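Local coordinates for protein ricin B-related lectin (PDB 5MUA) that binds galactose through its ricin-type beta-trefoil domain and carries a papain-like protease domain with calcium sites, at residues A77-I85 and G128-I136. Numbering follows the deposited sequence. Where two conformers were deposited one is given.
Sequences AATDGTAII and GTVVGWQNI
Asp-80 lies over the ring of Trp-133 and bonds twice to Gln-134, just past the strand 129-133. Asp-80 CB rests over the six-membered ring of Trp-133, 3.5 Å from the ring centroid and close to the ring normal, a CH-pi contact. CG follows across the same face, nearest to NE1 and CE2, and the carboxylate lies stacked, its plane only 3° from that of the indole. At the tip the two oxygens divide the work. Asp-80 OD1 accepts a hydrogen bond from the backbone N of Gln-134 at 2.8 Å, from a direction tilted out of the carboxylate plane. Asp-80 OD2 uses its syn lone pair for a nearly straight bond of 2.8 Å from Gln-134 NE2. With both oxygens gripped, the carboxylate's rotation is fixed. In Gln-134, chi1 of 66° keeps CG next to the backbone N, and chi2 near 180° then carries NE2 out to OD2.

Next to these bonds, Gly-132 N donates to Thr-82 O at 2.7 Å. Deeper in, Ile-84 lays CG1 against Val-130 CG1, while Val-35 touches both residues. The N-H groups of Gly-81, at positive phi, and, weakly, Thr-82 both point at Gly-132 O: a G1 beta bulge, here joining antiparallel strands of a ricin-type beta-trefoil beside its galactose pocket, to which Ile-85 contributes.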
ATOM      1  N   ALA B  77     -41.362  -5.033 -18.823  1.00 14.58           N
ATOM      2  CA  ALA B  77     -42.723  -4.543 -19.108  1.00 15.13           C
ATOM      3  C   ALA B  77     -42.727  -3.023 -19.487  1.00 15.11           C
ATOM      4  O   ALA B  77     -42.102  -2.131 -18.824  1.00 13.82           O
ATOM      5  CB  ALA B  77     -43.628  -4.820 -17.916  1.00 16.45           C
ATOM      6  N   ALA B  78     -43.463  -2.754 -20.555  1.00 14.14           N
ATOM      7  CA  ALA B  78     -43.636  -1.406 -21.080  1.00 15.49           C
ATOM      8  C   ALA B  78     -44.769  -0.687 -20.354  1.00 14.92           C
ATOM      9  O   ALA B  78     -44.971   0.522 -20.519  1.00 17.17           O
ATOM     10  CB  ALA B  78     -43.955  -1.481 -22.589  1.00 14.77           C
ATOM     11  N   THR B  79     -45.506  -1.431 -19.565  1.00 14.50           N
ATOM     12  CA  THR B  79     -46.659  -0.878 -18.884  0.50 14.41           C
ATOM     13  C   THR B  79     -46.275   0.248 -17.959  1.00 14.91           C
ATOM     14  O   THR B  79     -45.228   0.221 -17.298  1.00 15.73           O
ATOM     15  CB  THR B  79     -47.531  -1.959 -18.214  0.50 14.98           C
ATOM     16  OG1 THR B  79     -48.853  -1.489 -17.933  0.50 18.08           O
ATOM     17  CG2 THR B  79     -46.915  -2.529 -17.001  0.50 14.17           C
ATOM     18  N   ASP B  80     -47.130   1.275 -17.930  1.00 14.06           N
ATOM     19  CA  ASP B  80     -46.869   2.388 -17.025  1.00 13.39           C
ATOM     20  C   ASP B  80     -46.847   1.920 -15.576  1.00 13.53           C
ATOM     21  O   ASP B  80     -47.713   1.156 -15.119  1.00 12.51           O
ATOM     22  CB  ASP B  80     -47.943   3.455 -17.207  1.00 14.17           C
ATOM     23  CG  ASP B  80     -47.828   4.156 -18.496  1.00 16.41           C
ATOM     24  OD1 ASP B  80     -46.784   4.200 -19.141  1.00 13.42           O
ATOM     25  OD2 ASP B  80     -48.890   4.712 -18.919  1.00 16.21           O
ATOM     26  N   GLY B  81     -45.846   2.417 -14.833  1.00 12.55           N
ATOM     27  CA  GLY B  81     -45.716   2.168 -13.403  1.00 13.00           C
ATOM     28  C   GLY B  81     -44.963   0.898 -13.054  1.00 13.77           C
ATOM     29  O   GLY B  81     -44.969   0.518 -11.879  1.00 15.56           O
ATOM     30  N   THR B  82     -44.365   0.261 -14.061  1.00 13.42           N
ATOM     31  CA  THR B  82     -43.498  -0.880 -13.859  1.00 13.42           C
ATOM     32  C   THR B  82     -42.268  -0.511 -13.021  1.00 13.28           C
ATOM     33  O   THR B  82     -41.640   0.498 -13.278  1.00 12.76           O
ATOM     34  CB  THR B  82     -42.993  -1.372 -15.218  1.00 14.06           C
ATOM     35  OG1 THR B  82     -44.130  -1.790 -16.009  1.00 14.62           O
ATOM     36  CG2 THR B  82     -42.031  -2.536 -15.070  1.00 13.99           C
ATOM     37  N   ALA B  83     -41.950  -1.354 -12.047  1.00 12.73           N
ATOM     38  CA  ALA B  83     -40.870  -1.059 -11.084  1.00 13.36           C
ATOM     39  C   ALA B  83     -39.552  -1.026 -11.825  1.00 12.06           C
ATOM     40  O   ALA B  83     -39.300  -1.866 -12.721  1.00 11.55           O
ATOM     41  CB  ALA B  83     -40.786  -2.144 -10.011  1.00 13.40           C
ATOM     42  N   ILE B  84     -38.696  -0.140 -11.350  1.00 13.13           N
ATOM     43  CA  ILE B  84     -37.290  -0.072 -11.767  0.50 13.25           C
ATOM     44  C   ILE B  84     -36.518  -0.670 -10.566  1.00 12.79           C
ATOM     45  O   ILE B  84     -36.646  -0.174  -9.467  1.00 12.54           O
ATOM     46  CB  ILE B  84     -36.775   1.366 -12.017  0.50 13.94           C
ATOM     47  CG1 ILE B  84     -37.588   2.117 -13.078  0.50 14.04           C
ATOM     48  CG2 ILE B  84     -35.281   1.338 -12.374  0.50 13.79           C
ATOM     49  CD1 ILE B  84     -37.512   1.539 -14.464  0.50 14.56           C
ATOM     50  N   ILE B  85     -35.720  -1.706 -10.810  1.00 13.46           N
ATOM     51  CA  ILE B  85     -35.078  -2.488  -9.765  1.00 12.56           C
ATOM     52  C   ILE B  85     -33.588  -2.586 -10.066  1.00 12.34           C
ATOM     53  O   ILE B  85     -33.126  -2.216 -11.162  1.00 12.49           O
ATOM     54  CB  ILE B  85     -35.722  -3.901  -9.689  1.00 12.05           C
ATOM     55  CG1 ILE B  85     -35.515  -4.703 -10.982  1.00 13.20           C
ATOM     56  CG2 ILE B  85     -37.212  -3.782  -9.355  1.00 12.80           C
ATOM     57  CD1 ILE B  85     -36.051  -6.128 -11.002  1.00 13.93           C
ATOM     58  N   GLY B 128     -42.117   9.481  -2.944  1.00 18.73           N
ATOM     59  CA  GLY B 128     -41.986   9.015  -4.366  1.00 19.25           C
ATOM     60  C   GLY B 128     -41.361   7.649  -4.750  1.00 18.72           C
ATOM     61  O   GLY B 128     -40.583   7.126  -3.997  1.00 18.60           O
ATOM     62  N   THR B 129     -41.731   7.068  -5.906  1.00 16.43           N
ATOM     63  CA  THR B 129     -41.173   5.818  -6.397  1.00 15.69           C
ATOM     64  C   THR B 129     -40.577   6.001  -7.775  1.00 15.33           C
ATOM     65  O   THR B 129     -40.841   7.014  -8.447  1.00 16.44           O
ATOM     66  CB  THR B 129     -42.201   4.678  -6.426  1.00 17.50           C
ATOM     67  OG1 THR B 129     -43.317   4.989  -7.308  1.00 18.17           O
ATOM     68  CG2 THR B 129     -42.717   4.391  -5.001  1.00 17.70           C
ATOM     69  N   VAL B 130     -39.800   5.010  -8.246  1.00 13.56           N
ATOM     70  CA  VAL B 130     -39.098   5.145  -9.501  1.00 12.69           C
ATOM     71  C   VAL B 130     -39.544   4.049 -10.404  1.00 13.27           C
ATOM     72  O   VAL B 130     -39.323   2.884 -10.123  1.00 13.80           O
ATOM     73  CB  VAL B 130     -37.553   5.015  -9.284  1.00 12.23           C
ATOM     74  CG1 VAL B 130     -36.832   5.194 -10.606  1.00 12.03           C
ATOM     75  CG2 VAL B 130     -37.093   6.064  -8.262  1.00 12.19           C
ATOM     76  N   VAL B 131     -40.167   4.427 -11.518  1.00 13.50           N
ATOM     77  CA  VAL B 131     -40.905   3.465 -12.347  1.00 12.55           C
ATOM     78  C   VAL B 131     -40.636   3.749 -13.815  1.00 12.14           C
ATOM     79  O   VAL B 131     -40.139   4.837 -14.196  1.00 11.12           O
ATOM     80  CB  VAL B 131     -42.437   3.508 -12.115  1.00 13.50           C
ATOM     81  CG1 VAL B 131     -42.745   3.120 -10.649  1.00 13.07           C
ATOM     82  CG2 VAL B 131     -43.015   4.893 -12.490  1.00 13.74           C
ATOM     83  N   GLY B 132     -40.973   2.780 -14.660  1.00 11.69           N
ATOM     84  CA  GLY B 132     -41.031   3.050 -16.095  1.00 11.05           C
ATOM     85  C   GLY B 132     -42.427   3.579 -16.437  1.00 12.31           C
ATOM     86  O   GLY B 132     -43.445   3.100 -15.873  1.00 12.87           O
ATOM     87  N   TRP B 133     -42.447   4.519 -17.370  1.00 12.78           N
ATOM     88  CA  TRP B 133     -43.682   5.185 -17.785  1.00 13.55           C
ATOM     89  C   TRP B 133     -43.499   5.675 -19.233  1.00 12.75           C
ATOM     90  O   TRP B 133     -42.423   6.109 -19.660  1.00 13.01           O
ATOM     91  CB  TRP B 133     -43.970   6.376 -16.865  1.00 12.49           C
ATOM     92  CG  TRP B 133     -45.498   6.748 -16.818  1.00 13.98           C
ATOM     93  CD1 TRP B 133     -46.210   7.479 -17.770  1.00 15.74           C
ATOM     94  CD2 TRP B 133     -46.428   6.373 -15.834  1.00 14.44           C
ATOM     95  NE1 TRP B 133     -47.519   7.556 -17.407  1.00 15.14           N
ATOM     96  CE2 TRP B 133     -47.689   6.945 -16.203  1.00 15.23           C
ATOM     97  CE3 TRP B 133     -46.335   5.670 -14.615  1.00 16.40           C
ATOM     98  CZ2 TRP B 133     -48.813   6.789 -15.436  1.00 15.99           C
ATOM     99  CZ3 TRP B 133     -47.437   5.505 -13.860  1.00 15.38           C
ATOM    100  CH2 TRP B 133     -48.692   6.048 -14.265  1.00 18.91           C
ATOM    101  N   GLN B 134     -44.590   5.638 -19.990  1.00 13.26           N
ATOM    102  CA  GLN B 134     -44.561   6.242 -21.324  1.00 13.87           C
ATOM    103  C   GLN B 134     -44.180   7.734 -21.261  1.00 14.06           C
ATOM    104  O   GLN B 134     -44.205   8.386 -20.223  1.00 11.54           O
ATOM    105  CB  GLN B 134     -45.924   6.053 -22.019  1.00 15.21           C
ATOM    106  CG  GLN B 134     -47.037   6.808 -21.349  1.00 15.11           C
ATOM    107  CD  GLN B 134     -48.392   6.616 -22.075  1.00 18.55           C
ATOM    108  OE1 GLN B 134     -48.616   7.164 -23.137  1.00 20.62           O
ATOM    109  NE2 GLN B 134     -49.245   5.827 -21.491  1.00 20.80           N
ATOM    110  N   ASN B 135     -43.824   8.271 -22.395  1.00 15.34           N
ATOM    111  CA  ASN B 135     -43.499   9.694 -22.470  1.00 16.11           C
ATOM    112  C   ASN B 135     -44.540  10.594 -21.813  1.00 14.55           C
ATOM    113  O   ASN B 135     -45.748  10.451 -22.052  1.00 15.46           O
ATOM    114  CB  ASN B 135     -43.247  10.124 -23.924  1.00 15.84           C
ATOM    115  CG  ASN B 135     -42.676  11.547 -24.032  1.00 15.99           C
ATOM    116  OD1 ASN B 135     -41.857  11.969 -23.233  1.00 17.61           O
ATOM    117  ND2 ASN B 135     -43.133  12.284 -25.016  1.00 17.58           N
ATOM    118  N   ILE B 136     -44.066  11.467 -20.950  1.00 13.56           N
ATOM    119  CA  ILE B 136     -44.866  12.452 -20.238  1.00 15.64           C
ATOM    120  C   ILE B 136     -44.480  13.821 -20.714  1.00 17.27           C
ATOM    121  O   ILE B 136     -43.312  14.157 -20.689  1.00 20.49           O
ATOM    122  CB  ILE B 136     -44.664  12.348 -18.740  1.00 16.59           C
ATOM    123  CG1 ILE B 136     -45.308  11.048 -18.223  1.00 16.22           C
ATOM    124  CG2 ILE B 136     -45.299  13.579 -17.989  1.00 17.03           C
ATOM    125  CD1 ILE B 136     -45.063  10.737 -16.745  1.00 19.39           C
TER